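Local coordinates for DegV family protein (Eubacterium eligens, PDB 3FDJ) that is of unknown function but, as a member of the DegV family, probably binds a fatty acid or a similar lipid, at residues V7-C12 with V25-S30. Residues are numbered along the deposited sequence; the frame is centred on the assembly and turned at random.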
loop_
_atom_site.group_PDB
_atom_site.type_symbol
_atom_site.label_atom_id
_atom_site.label_comp_id
_atom_site.label_asym_id
_atom_site.label_seq_id
_atom_site.Cartn_x
_atom_site.Cartn_y
_atom_site.Cartn_z
ATOM N N VAL A 7 2.885 -13.682 0.236
ATOM C CA VAL A 7 2.686 -13.165 -1.116
ATOM C C VAL A 7 1.910 -11.860 -1.003
ATOM O O VAL A 7 1.020 -11.732 -0.133
ATOM C CB VAL A 7 1.912 -14.186 -1.993
ATOM C CG1 VAL A 7 1.710 -13.674 -3.420
ATOM C CG2 VAL A 7 2.659 -15.550 -2.057
ATOM N N ALA A 8 2.239 -10.883 -1.845
ATOM C CA ALA A 8 1.461 -9.645 -1.871
ATOM C C ALA A 8 1.429 -9.082 -3.257
ATOM O O ALA A 8 2.346 -9.293 -4.036
ATOM C CB ALA A 8 2.055 -8.615 -0.902
ATOM N N ASP A 9 0.374 -8.343 -3.591
ATOM C CA ASP A 9 0.459 -7.566 -4.799
ATOM C C ASP A 9 1.451 -6.398 -4.660
ATOM O O ASP A 9 1.812 -5.967 -3.554
ATOM C CB ASP A 9 -0.897 -7.121 -5.288
ATOM C CG ASP A 9 -1.515 -6.113 -4.404
ATOM O OD1 ASP A 9 -0.942 -4.984 -4.311
ATOM O OD2 ASP A 9 -2.595 -6.423 -3.836
ATOM N N SER A 10 1.871 -5.892 -5.814
ATOM C CA SER A 10 2.939 -4.894 -5.894
ATOM C C SER A 10 2.562 -3.523 -5.305
ATOM O O SER A 10 3.429 -2.671 -5.153
ATOM C CB SER A 10 3.391 -4.742 -7.355
ATOM O OG SER A 10 2.385 -4.123 -8.150
ATOM N N ALA A 11 1.294 -3.326 -4.941
ATOM C CA ALA A 11 0.903 -2.130 -4.174
ATOM C C ALA A 11 1.574 -2.080 -2.797
ATOM O O ALA A 11 1.519 -1.037 -2.148
ATOM C CB ALA A 11 -0.592 -2.028 -4.031
ATOM N N CYS A 12 2.196 -3.176 -2.358
ATOM C CA CYS A 12 2.944 -3.177 -1.096
ATOM C C CYS A 12 4.292 -2.450 -1.188
ATOM O O CYS A 12 4.938 -2.214 -0.170
ATOM C CB CYS A 12 3.147 -4.601 -0.591
ATOM S SG CYS A 12 4.342 -5.531 -1.509
ATOM N N VAL A 25 3.547 -9.707 -6.525
ATOM C CA VAL A 25 2.858 -9.993 -7.762
ATOM C C VAL A 25 2.457 -8.674 -8.445
ATOM O O VAL A 25 1.655 -7.905 -7.916
ATOM C CB VAL A 25 1.629 -10.866 -7.516
ATOM C CG1 VAL A 25 1.026 -11.291 -8.855
ATOM C CG2 VAL A 25 2.028 -12.117 -6.673
ATOM N N PRO A 26 3.037 -8.398 -9.611
ATOM C CA PRO A 26 2.890 -7.089 -10.238
ATOM C C PRO A 26 1.515 -6.771 -10.769
ATOM O O PRO A 26 0.903 -7.596 -11.442
ATOM C CB PRO A 26 3.853 -7.143 -11.423
ATOM C CG PRO A 26 4.492 -8.403 -11.411
ATOM C CD PRO A 26 3.970 -9.269 -10.351
ATOM N N LEU A 27 1.054 -5.556 -10.476
ATOM C CA LEU A 27 -0.021 -4.925 -11.225
ATOM C C LEU A 27 0.588 -4.251 -12.457
ATOM O O LEU A 27 1.817 -4.126 -12.565
ATOM C CB LEU A 27 -0.774 -3.918 -10.341
ATOM C CG LEU A 27 -1.856 -4.573 -9.451
ATOM C CD1 LEU A 27 -1.234 -5.080 -8.190
ATOM C CD2 LEU A 27 -3.042 -3.632 -9.132
ATOM N N THR A 28 -0.274 -3.787 -13.361
ATOM C CA THR A 28 0.155 -3.187 -14.614
ATOM C C THR A 28 -0.543 -1.848 -14.806
ATOM O O THR A 28 -1.744 -1.744 -14.579
ATOM C CB THR A 28 -0.150 -4.105 -15.800
ATOM O OG1 THR A 28 0.537 -5.356 -15.626
ATOM C CG2 THR A 28 0.280 -3.450 -17.125
ATOM N N ILE A 29 0.227 -0.837 -15.204
ATOM C CA ILE A 29 -0.279 0.479 -15.522
ATOM C C ILE A 29 -0.157 0.576 -17.029
ATOM O O ILE A 29 0.865 0.193 -17.578
ATOM C CB ILE A 29 0.601 1.568 -14.896
ATOM C CG1 ILE A 29 0.624 1.447 -13.367
ATOM C CG2 ILE A 29 0.113 2.957 -15.325
ATOM C CD1 ILE A 29 1.827 0.677 -12.833
ATOM N N SER A 30 -1.170 1.092 -17.705
ATOM C CA SER A 30 -1.077 1.200 -19.157
ATOM C C SER A 30 -1.685 2.476 -19.734
ATOM O O SER A 30 -2.593 3.067 -19.157
ATOM C CB SER A 30 -1.725 -0.013 -19.809
ATOM O OG SER A 30 -3.107 -0.037 -19.534
#
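Ser10 and Leu27 meet where two parallel strands of the N-terminal DegV domain part company, the strand of Val7 to Asp9 turning into a short 3-10 segment while the segment from Val25 runs on past it. One parallel bridge, Asp9 with Val25, ends the pairing. Val25 N gives its hydrogen to Ala8 O over 2.8 Å. The next bond, from Ser10 N to Val25 O at 2.9 Å, is more bent, and its donor stands well above the carbonyl plane as segment 7-12 begins to turn. Val25 O also receives a CA-H contact from Asp9. Beyond the last backbone pair a side chain takes over: Ser10 OG lies between its own backbone N and carbonyl carbon (chi1 69°) and accepts from Leu27 N at 3.0 Å, almost straight at 177°. Asp38 OD2 is hydrogen-bonded to the same hydroxyl, so this serine is gripped by two neighbours. Val7 and Val25 bring methyl to methyl, CG1 of the first 3.6 Å from CG2 of the second, their branches slanting across each other beside Trp68 of helix 65-72. Leu27, with CG anti to its carbonyl carbon (chi1 -83°), swings CD1 back against Asp9 CB, 3.6 Å away, and close to Ser10 OG; its side chain also lies near a bound hexaethylene glycol, probably from the crystallisation liquor, which may mark the lipid pocket known in DegV relatives. The carboxylate of Asp9 is held at both oxygens: OD2 takes the backbone N-H of Ile83, and OD1 closes an Asx turn, accepting from Ala11 N at 2.9 Å through its anti lone pair.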